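Local coordinates for 15-O-acetyltransferase (PDB 3FOT), which acetylates the 15-oxygen of trichothecene intermediates such as 15-deacetylcalonectrin during the biosynthesis of mycotoxins, including T-2 toxin, at residues 86-91 and 202-207; 130-133 and 139-142; 309-314 and 391-396. One frame throughout, in Å; residues are numbered along the deposited sequence.

In the fold
Contacts 1 and 2 sit at the surface and contact 3 is buried, and their chemistry follows that division. Contact 1 joins two helices, 71-88 and 191-205, through a two-pronged arginine-glutamate salt bridge near their C-terminal ends. Contact 2 is more local, a single lysine-glutamate salt bridge from the turn after strand 125-129 to the helix that follows it. Contact 3 again pairs two helices, 306-321 and 379-401, but by an isoleucine packed on alkyl groups and backbone, with no charge involved. The centres of contacts 1 and 3 are about 37 Å apart, on opposite sides of the chain's centre, while the centres of contacts 1 and 2 are about 26 Å apart.

Contact 1 of 3, residues 86-91 and 202-207; sequences RFEHPE and FRLVGS
Glu88 of helix 71-88 and Arg203 of helix 191-205 meet head-on, their side chains arriving from opposite directions. Start at CB of Glu88: it points toward the other helix, and with CG anti to the carbonyl carbon (chi1 -66°) and the chain extended beyond, CB and CG serve as the arm that carries the carboxylate over. The first atom to come near the other segment is Glu88 CD, 3.6 Å from Arg203 NH1. At the tip the two oxygens take one nitrogen each. Glu88 OE1 accepts from Arg203 NH1 at 2.8 Å, and Glu88 OE2 accepts from Arg203 NH2 at 3.0 Å. Both bonds are almost straight and both use the syn lone pairs of the oxygens, so the carboxylate faces the end of the guanidinium squarely. The two planes are only 10° apart, and the pair forms one nearly flat, end-on fork. Glu88 OE2 has a second neighbour, an apolar one: CD2 of Leu204 lies 3.7 Å away.

Arg203 reaches this position by a bend at chi3 (54°) after an extended start. Its NH1 also forms a salt bridge with Asp200, one turn earlier on the same helix, so a second acid helps hold the guanidinium in place. Leu204 packs beside the bridge against Asp84 and Ala85 of helix 71-88, adding apolar contact between the same two helices.

Two parallel bonds from a flat cation to a flat anion fix the rotation of both groups, which a single bond would not do. Glu88 is in the last turn of its helix, whose C-terminal dipole end would probably disfavour a carboxylate, and the arginine opposite would offset this. In this surface link between the two helices Arg203 serves two acids, Glu88 and Asp200, and probably offsets part of their negative charge.

Contact 2 of 3, residues 130-133 and 139-142; sequences TAKS and SEME
The flat group in this contact is the carboxylate of Glu140, and Lys132 comes to it at the OE2 end instead of lying over its faces. Lys132 NZ donates to Glu140 OE2 at 2.9 Å, and the oxygen receives it on its syn lone pair, the one on the side of the other oxygen. Glu140 OE1 stays 3.7 Å from Lys132 NZ, so this is a one-oxygen salt bridge and not a fork. The last two methylenes of the lysine accompany the charge: CE of Lys132 is 3.5 Å from Glu140 OE2, and Lys132 CD is 3.7 Å from the same oxygen. OE2 thus lies alongside the last part of the lysine chain, though only NZ bonds to it.

The two side chains cross at about a right angle. Glu140 stretches out from helix 134-147 with its chain extended beyond CG. Lys132 sets out with CG between its own backbone N and carbonyl carbon (chi1 81°) and then turns at chi3 (76°), which brings NZ round to the acid. The stronger polar partner of NZ is Gln128 OE1, on strand 125-129, so the ammonium is shared between the strand and the helix.

The lysine's backbone is held as well. Lys132 N donates to Thr130 OG1 at 3.1 Å in an ST turn, which shapes the bend between strand and helix. Directly after it, Ser133 is the N-cap of helix 134-147, its OG accepting from the backbone N of Asp136.

A single charged bond with no second prong leaves the carboxylate's rotation less strictly fixed than a bidentate pair would. Since Glu140 is exposed, solvent probably weakens the electrostatic gain. What remains is a surface tie, shared with Gln128, between the strand-to-helix turn and the second turn of the helix it starts.

Contact 3 of 3, residues 309-314 and 391-396; sequences LTQAAI and RNIKKS
Ile393 carries most of this contact, inserting its CD1 methyl against helix 306-321, where Gln311 and Ala312 receive it. Its CB is directed at that helix. With CG1 anti to the carbonyl carbon (chi1 -65°) and CD1 continuing nearly extended from it, the longer branch reaches across while Ile393 CG2 remains behind, 4.2 Å from Gln311 CG.

CD1 finds three kinds of surface. The closest is backbone: Ala312 N lies 3.4 Å from Ile393 CD1, a snug approach that brings the methyl right up to the helix main chain. Next to it is the CG methylene of Gln311, at 3.6 Å from Ile393 CD1. The third is the CB of Ala312, 3.9 Å from Ile393 CD1. Ala312 has only its CB beside the methyl, consistent with the close approach of the backbones, 7.5 Å between the CA atoms of Ala312 and Ile393.

Gln311 takes part through its alkyl portion. Its CG is anti to the backbone N, and a bend at chi2 (69°) carries the amide off while CB and CG lie against the isoleucine's CD1. Its side chain also touches Phe436 on strand 435-441, so it lies between helix 379-401 and the sheet. Ala312 extends the apolar patch by touching Leu386, Ala389 and Cys390, earlier on the isoleucine's helix. Close to Ile393 along its helix, Ser396 OG donates to Asn392 O and is also bonded to Arg364 N, tying this helix to strand 358-365.

Around helix 306-321 the layers follow plainly: Phe436 of the sheet strand, helix 500-516 against Thr310 and Ala313, and helix 379-401 against Gln311 and Ala312. Such close helix packing beside a mixed sheet fits the alpha/beta build of the CoA-dependent acyltransferase fold shared by the BAHD superfamily.

Contact 1 of 3, residues 86-91 and 202-207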
ATOM      1  N   ARG A  86      -7.082 -18.392   1.321  1.00  9.87           N
ATOM      2  CA  ARG A  86      -7.028 -18.404   2.784  1.00  9.88           C
ATOM      3  C   ARG A  86      -6.105 -19.525   3.235  1.00 10.58           C
ATOM      4  O   ARG A  86      -5.317 -19.350   4.162  1.00  9.78           O
ATOM      5  CB  ARG A  86      -8.419 -18.595   3.408  1.00  9.41           C
ATOM      6  CG  ARG A  86      -8.326 -18.656   4.963  1.00  9.86           C
ATOM      7  CD  ARG A  86      -9.663 -18.618   5.623  1.00  9.28           C
ATOM      8  NE  ARG A  86      -9.560 -18.721   7.079  1.00  9.15           N
ATOM      9  CZ  ARG A  86     -10.528 -18.402   7.932  1.00 11.14           C
ATOM     10  NH1 ARG A  86     -11.693 -17.916   7.502  1.00 11.55           N
ATOM     11  NH2 ARG A  86     -10.318 -18.554   9.248  1.00 11.61           N
ATOM     12  N   PHE A  87      -6.203 -20.671   2.559  1.00 10.65           N
ATOM     13  CA  PHE A  87      -5.295 -21.781   2.824  1.00 11.76           C
ATOM     14  C   PHE A  87      -3.834 -21.439   2.555  1.00 12.39           C
ATOM     15  O   PHE A  87      -2.975 -21.706   3.385  1.00 12.80           O
ATOM     16  CB  PHE A  87      -5.697 -23.050   2.068  1.00 11.98           C
ATOM     17  CG  PHE A  87      -5.017 -24.267   2.593  1.00 12.82           C
ATOM     18  CD1 PHE A  87      -5.565 -24.952   3.678  1.00 13.90           C
ATOM     19  CD2 PHE A  87      -3.794 -24.686   2.063  1.00 15.81           C
ATOM     20  CE1 PHE A  87      -4.913 -26.079   4.208  1.00 16.42           C
ATOM     21  CE2 PHE A  87      -3.132 -25.812   2.600  1.00 17.02           C
ATOM     22  CZ  PHE A  87      -3.714 -26.496   3.664  1.00 15.05           C
ATOM     23  N   GLU A  88      -3.559 -20.804   1.414  1.00 12.15           N
ATOM     24  CA  GLU A  88      -2.204 -20.392   1.074  1.00 12.79           C
ATOM     25  C   GLU A  88      -1.671 -19.282   1.984  1.00 11.76           C
ATOM     26  O   GLU A  88      -0.491 -19.310   2.390  1.00 11.25           O
ATOM     27  CB  GLU A  88      -2.166 -19.880  -0.361  1.00 11.72           C
ATOM     28  CG  GLU A  88      -2.449 -20.939  -1.432  1.00 14.25           C
ATOM     29  CD  GLU A  88      -2.061 -20.452  -2.827  1.00 15.05           C
ATOM     30  OE1 GLU A  88      -1.568 -19.307  -2.966  1.00 20.12           O
ATOM     31  OE2 GLU A  88      -2.197 -21.235  -3.790  1.00 17.78           O
ATOM     32  N   HIS A  89      -2.525 -18.297   2.259  1.00 11.27           N
ATOM     33  CA  HIS A  89      -2.129 -17.050   2.933  1.00 10.99           C
ATOM     34  C   HIS A  89      -3.225 -16.585   3.894  1.00 11.10           C
ATOM     35  O   HIS A  89      -4.050 -15.737   3.567  1.00 10.01           O
ATOM     36  CB  HIS A  89      -1.742 -15.985   1.903  1.00 11.76           C
ATOM     37  CG  HIS A  89      -0.630 -16.439   1.012  1.00 11.90           C
ATOM     38  ND1 HIS A  89       0.618 -16.751   1.504  1.00 13.22           N
ATOM     39  CD2 HIS A  89      -0.594 -16.711  -0.311  1.00 15.24           C
ATOM     40  CE1 HIS A  89       1.388 -17.165   0.516  1.00 14.35           C
ATOM     41  NE2 HIS A  89       0.677 -17.149  -0.597  1.00 14.54           N
ATOM     42  N   PRO A  90      -3.245 -17.180   5.089  1.00 10.75           N
ATOM     43  CA  PRO A  90      -4.340 -16.900   6.037  1.00 10.59           C
ATOM     44  C   PRO A  90      -4.401 -15.494   6.634  1.00 10.04           C
ATOM     45  O   PRO A  90      -5.323 -15.218   7.414  1.00 10.71           O
ATOM     46  CB  PRO A  90      -4.167 -17.953   7.147  1.00 11.00           C
ATOM     47  CG  PRO A  90      -2.952 -18.781   6.763  1.00 12.55           C
ATOM     48  CD  PRO A  90      -2.284 -18.194   5.564  1.00 11.40           C
ATOM     49  N   GLU A  91      -3.483 -14.605   6.257  1.00  9.76           N
ATOM     50  CA  GLU A  91      -3.586 -13.216   6.638  1.00  9.74           C
ATOM     51  C   GLU A  91      -4.947 -12.632   6.256  1.00  9.04           C
ATOM     52  O   GLU A  91      -5.434 -11.740   6.923  1.00  8.99           O
ATOM     53  CB  GLU A  91      -2.501 -12.399   5.941  1.00  9.99           C
ATOM     54  CG  GLU A  91      -1.128 -12.547   6.597  1.00 11.21           C
ATOM     55  CD  GLU A  91      -0.378 -13.801   6.225  1.00 13.75           C
ATOM     56  OE1 GLU A  91      -0.794 -14.568   5.314  1.00 11.50           O
ATOM     57  OE2 GLU A  91       0.673 -13.996   6.848  1.00 14.57           O
ATOM     58  N   PHE A 202      -6.385 -13.714  -8.543  1.00  8.17           N
ATOM     59  CA  PHE A 202      -6.534 -13.740 -10.016  1.00  7.86           C
ATOM     60  C   PHE A 202      -6.008 -15.042 -10.618  1.00  8.90           C
ATOM     61  O   PHE A 202      -6.584 -15.554 -11.597  1.00  9.38           O
ATOM     62  CB  PHE A 202      -5.885 -12.510 -10.685  1.00  7.89           C
ATOM     63  CG  PHE A 202      -6.635 -11.216 -10.467  1.00  8.81           C
ATOM     64  CD1 PHE A 202      -7.867 -11.175  -9.780  1.00  7.69           C
ATOM     65  CD2 PHE A 202      -6.128 -10.025 -10.992  1.00  7.69           C
ATOM     66  CE1 PHE A 202      -8.567  -9.955  -9.609  1.00  7.79           C
ATOM     67  CE2 PHE A 202      -6.822  -8.806 -10.810  1.00 10.07           C
ATOM     68  CZ  PHE A 202      -8.041  -8.782 -10.136  1.00  8.37           C
ATOM     69  N   ARG A 203      -4.950 -15.594 -10.032  1.00  8.71           N
ATOM     70  CA  ARG A 203      -4.487 -16.930 -10.421  1.00  9.42           C
ATOM     71  C   ARG A 203      -5.520 -18.007 -10.039  1.00  9.13           C
ATOM     72  O   ARG A 203      -5.980 -18.774 -10.881  1.00  9.69           O
ATOM     73  CB  ARG A 203      -3.152 -17.232  -9.753  1.00 10.65           C
ATOM     74  CG  ARG A 203      -2.813 -18.731  -9.719  1.00 10.24           C
ATOM     75  CD  ARG A 203      -1.424 -18.903  -9.115  1.00 13.54           C
ATOM     76  NE  ARG A 203      -1.201 -18.272  -7.797  1.00 13.34           N
ATOM     77  CZ  ARG A 203      -1.391 -18.865  -6.617  1.00 15.97           C
ATOM     78  NH1 ARG A 203      -1.110 -18.203  -5.497  1.00 14.31           N
ATOM     79  NH2 ARG A 203      -1.839 -20.130  -6.539  1.00 14.70           N
ATOM     80  N   LEU A 204      -5.896 -18.026  -8.773  1.00  8.95           N
ATOM     81  CA  LEU A 204      -6.754 -19.082  -8.199  1.00  8.87           C
ATOM     82  C   LEU A 204      -8.137 -19.116  -8.815  1.00  9.32           C
ATOM     83  O   LEU A 204      -8.694 -20.198  -9.048  1.00  9.83           O
ATOM     84  CB  LEU A 204      -6.824 -18.947  -6.679  1.00  8.75           C
ATOM     85  CG  LEU A 204      -5.504 -19.249  -5.954  1.00  8.31           C
ATOM     86  CD1 LEU A 204      -5.530 -18.686  -4.547  1.00  9.06           C
ATOM     87  CD2 LEU A 204      -5.217 -20.788  -5.959  1.00 12.23           C
ATOM     88  N   VAL A 205      -8.693 -17.952  -9.142  1.00  9.54           N
ATOM     89  CA  VAL A 205     -10.064 -17.943  -9.682  1.00  9.81           C
ATOM     90  C   VAL A 205     -10.116 -18.661 -11.054  1.00 10.32           C
ATOM     91  O   VAL A 205     -11.172 -19.181 -11.455  1.00 10.26           O
ATOM     92  CB  VAL A 205     -10.645 -16.509  -9.706  1.00 10.84           C
ATOM     93  CG1 VAL A 205     -10.025 -15.735 -10.873  1.00 10.94           C
ATOM     94  CG2 VAL A 205     -12.185 -16.544  -9.780  1.00 11.26           C
ATOM     95  N   GLY A 206      -8.967 -18.718 -11.741  1.00 10.65           N
ATOM     96  CA  GLY A 206      -8.861 -19.375 -13.060  1.00 11.55           C
ATOM     97  C   GLY A 206      -9.213 -20.856 -13.035  1.00 12.09           C
ATOM     98  O   GLY A 206      -9.548 -21.444 -14.076  1.00 11.79           O
ATOM     99  N   SER A 207      -9.097 -21.464 -11.854  1.00 12.42           N
ATOM    100  CA  SER A 207      -9.420 -22.880 -11.657  1.00 13.53           C
ATOM    101  C   SER A 207     -10.920 -23.151 -11.707  1.00 13.66           C
ATOM    102  O   SER A 207     -11.325 -24.299 -11.817  1.00 14.66           O
ATOM    103  CB  SER A 207      -8.863 -23.373 -10.317  1.00 14.04           C
ATOM    104  OG  SER A 207      -7.453 -23.354 -10.340  1.00 15.28           O
TER

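Contact 2 of 3, residues 130-133 and 139-142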
ATOM      1  N   THR A 130     -24.258  -1.949 -11.438  1.00 14.51           N
ATOM      2  CA  THR A 130     -24.109  -0.510 -11.311  1.00 14.52           C
ATOM      3  C   THR A 130     -23.153   0.039 -12.367  1.00 14.81           C
ATOM      4  O   THR A 130     -22.274  -0.670 -12.824  1.00 14.73           O
ATOM      5  CB  THR A 130     -23.560  -0.110  -9.890  1.00 14.66           C
ATOM      6  OG1 THR A 130     -23.485   1.324  -9.779  1.00 15.59           O
ATOM      7  CG2 THR A 130     -22.164  -0.730  -9.643  1.00 13.19           C
ATOM      8  N   ALA A 131     -23.315   1.309 -12.723  1.00 15.19           N
ATOM      9  CA  ALA A 131     -22.353   1.998 -13.576  1.00 15.87           C
ATOM     10  C   ALA A 131     -21.191   2.646 -12.807  1.00 16.13           C
ATOM     11  O   ALA A 131     -20.257   3.125 -13.425  1.00 15.58           O
ATOM     12  CB  ALA A 131     -23.066   3.048 -14.463  1.00 17.35           C
ATOM     13  N   LYS A 132     -21.257   2.669 -11.473  1.00 16.41           N
ATOM     14  CA  LYS A 132     -20.177   3.254 -10.669  1.00 17.29           C
ATOM     15  C   LYS A 132     -18.869   2.487 -10.848  1.00 15.97           C
ATOM     16  O   LYS A 132     -18.865   1.244 -10.989  1.00 15.38           O
ATOM     17  CB  LYS A 132     -20.559   3.416  -9.184  1.00 17.42           C
ATOM     18  CG  LYS A 132     -20.458   2.184  -8.308  1.00 19.56           C
ATOM     19  CD  LYS A 132     -21.021   2.397  -6.866  1.00 20.05           C
ATOM     20  CE  LYS A 132     -22.553   2.400  -6.851  1.00 22.75           C
ATOM     21  NZ  LYS A 132     -23.138   1.982  -5.543  1.00 24.67           N
ATOM     22  N   SER A 133     -17.770   3.238 -10.867  1.00 14.33           N
ATOM     23  CA  SER A 133     -16.427   2.654 -10.896  1.00 13.41           C
ATOM     24  C   SER A 133     -16.027   2.152  -9.499  1.00 13.28           C
ATOM     25  O   SER A 133     -16.679   2.474  -8.508  1.00 12.53           O
ATOM     26  CB  SER A 133     -15.405   3.699 -11.344  1.00 14.38           C
ATOM     27  OG  SER A 133     -15.193   4.665 -10.330  1.00 13.32           O
ATOM     28  N   SER A 139     -15.313   6.156  -2.662  1.00 11.88           N
ATOM     29  CA  SER A 139     -15.845   7.447  -2.220  1.00 13.39           C
ATOM     30  C   SER A 139     -17.119   7.242  -1.402  1.00 12.99           C
ATOM     31  O   SER A 139     -17.291   7.824  -0.326  1.00 12.58           O
ATOM     32  CB  SER A 139     -16.127   8.348  -3.430  1.00 13.82           C
ATOM     33  OG  SER A 139     -14.903   8.757  -4.038  1.00 20.46           O
ATOM     34  N   GLU A 140     -18.004   6.394  -1.912  1.00 12.45           N
ATOM     35  CA  GLU A 140     -19.287   6.167  -1.282  1.00 13.77           C
ATOM     36  C   GLU A 140     -19.106   5.485   0.069  1.00 12.86           C
ATOM     37  O   GLU A 140     -19.781   5.826   1.044  1.00 12.85           O
ATOM     38  CB  GLU A 140     -20.150   5.324  -2.220  1.00 14.59           C
ATOM     39  CG  GLU A 140     -21.396   4.811  -1.598  1.00 19.01           C
ATOM     40  CD  GLU A 140     -22.085   3.809  -2.488  1.00 24.31           C
ATOM     41  OE1 GLU A 140     -22.679   2.858  -1.929  1.00 28.77           O
ATOM     42  OE2 GLU A 140     -22.012   3.975  -3.726  1.00 25.48           O
ATOM     43  N   MET A 141     -18.173   4.534   0.130  1.00 12.39           N
ATOM     44  CA  MET A 141     -17.923   3.791   1.346  1.00 12.69           C
ATOM     45  C   MET A 141     -17.316   4.691   2.419  1.00 12.99           C
ATOM     46  O   MET A 141     -17.693   4.624   3.609  1.00 12.71           O
ATOM     47  CB  MET A 141     -17.013   2.591   1.057  1.00 12.18           C
ATOM     48  CG  MET A 141     -17.720   1.481   0.322  1.00 13.18           C
ATOM     49  SD  MET A 141     -16.520   0.182  -0.141  1.00 15.18           S
ATOM     50  CE  MET A 141     -16.058  -0.474   1.450  1.00 15.19           C
ATOM     51  N   GLU A 142     -16.424   5.569   1.991  1.00 12.44           N
ATOM     52  CA  GLU A 142     -15.808   6.497   2.933  1.00 13.89           C
ATOM     53  C   GLU A 142     -16.804   7.545   3.414  1.00 15.28           C
ATOM     54  O   GLU A 142     -16.827   7.871   4.606  1.00 16.11           O
ATOM     55  CB  GLU A 142     -14.549   7.103   2.334  1.00 14.43           C
ATOM     56  CG  GLU A 142     -13.426   6.071   2.246  1.00 12.48           C
ATOM     57  CD  GLU A 142     -13.068   5.475   3.611  1.00 16.27           C
ATOM     58  OE1 GLU A 142     -13.104   6.207   4.632  1.00 18.54           O
ATOM     59  OE2 GLU A 142     -12.776   4.269   3.683  1.00 15.14           O
TER

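Contact 3 of 3, residues 309-314 and 391-396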
ATOM      1  N   LEU A 309      13.295  10.329  -9.369  1.00 10.99           N
ATOM      2  CA  LEU A 309      12.894  11.503 -10.147  1.00 10.56           C
ATOM      3  C   LEU A 309      11.586  12.079  -9.626  1.00 10.25           C
ATOM      4  O   LEU A 309      11.421  13.294  -9.557  1.00  9.42           O
ATOM      5  CB  LEU A 309      12.756  11.150 -11.627  1.00  9.89           C
ATOM      6  CG  LEU A 309      12.382  12.400 -12.444  1.00  9.94           C
ATOM      7  CD1 LEU A 309      13.558  13.403 -12.462  1.00  8.62           C
ATOM      8  CD2 LEU A 309      11.944  12.056 -13.861  1.00 14.07           C
ATOM      9  N   THR A 310      10.644  11.199  -9.285  1.00  9.76           N
ATOM     10  CA  THR A 310       9.381  11.669  -8.733  1.00  9.79           C
ATOM     11  C   THR A 310       9.608  12.428  -7.417  1.00  9.30           C
ATOM     12  O   THR A 310       9.030  13.484  -7.188  1.00  8.47           O
ATOM     13  CB  THR A 310       8.356  10.521  -8.548  1.00 10.61           C
ATOM     14  OG1 THR A 310       8.186   9.859  -9.805  1.00 11.01           O
ATOM     15  CG2 THR A 310       7.015  11.057  -8.107  1.00 11.56           C
ATOM     16  N   GLN A 311      10.428  11.865  -6.545  1.00  9.65           N
ATOM     17  CA  GLN A 311      10.732  12.543  -5.288  1.00 10.24           C
ATOM     18  C   GLN A 311      11.390  13.921  -5.530  1.00  9.64           C
ATOM     19  O   GLN A 311      11.107  14.894  -4.813  1.00  8.93           O
ATOM     20  CB  GLN A 311      11.596  11.636  -4.396  1.00 10.76           C
ATOM     21  CG  GLN A 311      12.070  12.298  -3.096  1.00 11.23           C
ATOM     22  CD  GLN A 311      10.958  12.550  -2.097  1.00 12.21           C
ATOM     23  OE1 GLN A 311      10.776  11.758  -1.154  1.00 13.19           O
ATOM     24  NE2 GLN A 311      10.223  13.661  -2.274  1.00 10.12           N
ATOM     25  N   ALA A 312      12.275  13.987  -6.528  1.00  9.21           N
ATOM     26  CA  ALA A 312      12.892  15.238  -6.946  1.00  9.52           C
ATOM     27  C   ALA A 312      11.831  16.269  -7.398  1.00  9.54           C
ATOM     28  O   ALA A 312      11.860  17.445  -6.994  1.00 10.56           O
ATOM     29  CB  ALA A 312      13.894  14.958  -8.066  1.00  9.34           C
ATOM     30  N   ALA A 313      10.894  15.816  -8.231  1.00  9.12           N
ATOM     31  CA  ALA A 313       9.870  16.679  -8.797  1.00  9.13           C
ATOM     32  C   ALA A 313       8.911  17.193  -7.704  1.00  9.64           C
ATOM     33  O   ALA A 313       8.457  18.357  -7.731  1.00  9.61           O
ATOM     34  CB  ALA A 313       9.115  15.918  -9.897  1.00  9.33           C
ATOM     35  N   ILE A 314       8.645  16.326  -6.729  1.00  9.33           N
ATOM     36  CA  ILE A 314       7.863  16.696  -5.547  1.00 10.17           C
ATOM     37  C   ILE A 314       8.482  17.896  -4.831  1.00 10.18           C
ATOM     38  O   ILE A 314       7.786  18.860  -4.475  1.00 10.82           O
ATOM     39  CB  ILE A 314       7.688  15.477  -4.607  1.00  9.81           C
ATOM     40  CG1 ILE A 314       6.662  14.530  -5.261  1.00 10.20           C
ATOM     41  CG2 ILE A 314       7.278  15.902  -3.186  1.00 11.80           C
ATOM     42  CD1 ILE A 314       6.620  13.110  -4.641  1.00 11.13           C
ATOM     43  N   ARG A 391      20.406  13.032  -7.101  1.00 14.65           N
ATOM     44  CA  ARG A 391      21.668  12.562  -6.523  1.00 15.79           C
ATOM     45  C   ARG A 391      21.666  12.673  -4.992  1.00 16.44           C
ATOM     46  O   ARG A 391      22.150  11.764  -4.318  1.00 17.08           O
ATOM     47  CB  ARG A 391      22.864  13.308  -7.132  1.00 15.70           C
ATOM     48  CG  ARG A 391      22.998  13.114  -8.642  1.00 15.83           C
ATOM     49  CD  ARG A 391      24.355  13.599  -9.205  1.00 17.95           C
ATOM     50  NE  ARG A 391      24.397  13.495 -10.674  1.00 22.44           N
ATOM     51  CZ  ARG A 391      24.562  12.355 -11.345  1.00 23.29           C
ATOM     52  NH1 ARG A 391      24.715  11.204 -10.695  1.00 26.38           N
ATOM     53  NH2 ARG A 391      24.578  12.358 -12.673  1.00 24.81           N
ATOM     54  N   ASN A 392      21.097  13.766  -4.471  1.00 16.82           N
ATOM     55  CA  ASN A 392      20.850  13.968  -3.028  1.00 17.22           C
ATOM     56  C   ASN A 392      19.927  12.870  -2.467  1.00 16.90           C
ATOM     57  O   ASN A 392      20.189  12.284  -1.409  1.00 17.35           O
ATOM     58  CB  ASN A 392      20.187  15.329  -2.753  1.00 17.99           C
ATOM     59  CG  ASN A 392      21.176  16.501  -2.658  1.00 20.56           C
ATOM     60  OD1 ASN A 392      21.596  16.869  -1.574  1.00 24.45           O
ATOM     61  ND2 ASN A 392      21.501  17.115  -3.787  1.00 24.02           N
ATOM     62  N   ILE A 393      18.833  12.603  -3.173  1.00 15.38           N
ATOM     63  CA  ILE A 393      17.890  11.555  -2.774  1.00 15.06           C
ATOM     64  C   ILE A 393      18.550  10.173  -2.716  1.00 15.63           C
ATOM     65  O   ILE A 393      18.445   9.465  -1.706  1.00 15.35           O
ATOM     66  CB  ILE A 393      16.648  11.543  -3.702  1.00 13.73           C
ATOM     67  CG1 ILE A 393      15.868  12.839  -3.533  1.00 14.11           C
ATOM     68  CG2 ILE A 393      15.703  10.308  -3.417  1.00 15.06           C
ATOM     69  CD1 ILE A 393      15.094  13.249  -4.791  1.00 13.25           C
ATOM     70  N   LYS A 394      19.236   9.791  -3.787  1.00 16.60           N
ATOM     71  CA  LYS A 394      19.851   8.469  -3.832  1.00 18.26           C
ATOM     72  C   LYS A 394      20.917   8.329  -2.753  1.00 18.65           C
ATOM     73  O   LYS A 394      20.979   7.296  -2.089  1.00 18.78           O
ATOM     74  CB  LYS A 394      20.428   8.190  -5.214  1.00 18.53           C
ATOM     75  CG  LYS A 394      21.170   6.860  -5.328  1.00 20.81           C
ATOM     76  CD  LYS A 394      21.611   6.620  -6.749  1.00 24.75           C
ATOM     77  CE  LYS A 394      22.267   5.255  -6.915  1.00 28.89           C
ATOM     78  NZ  LYS A 394      21.383   4.141  -6.431  1.00 32.57           N
ATOM     79  N   LYS A 395      21.726   9.375  -2.567  1.00 19.59           N
ATOM     80  CA  LYS A 395      22.770   9.395  -1.538  1.00 20.98           C
ATOM     81  C   LYS A 395      22.168   9.225  -0.138  1.00 21.33           C
ATOM     82  O   LYS A 395      22.693   8.436   0.659  1.00 22.08           O
ATOM     83  CB  LYS A 395      23.626  10.668  -1.655  1.00 20.69           C
ATOM     84  CG  LYS A 395      24.536  10.956  -0.457  1.00 23.77           C
ATOM     85  N   SER A 396      21.074   9.942   0.145  1.00 21.20           N
ATOM     86  CA  SER A 396      20.306   9.789   1.387  1.00 22.55           C
ATOM     87  C   SER A 396      19.886   8.353   1.637  1.00 22.84           C
ATOM     88  O   SER A 396      20.092   7.815   2.733  1.00 23.98           O
ATOM     89  CB  SER A 396      19.018  10.636   1.351  1.00 21.77           C
ATOM     90  OG  SER A 396      19.278  12.005   1.337  1.00 22.13           O
TER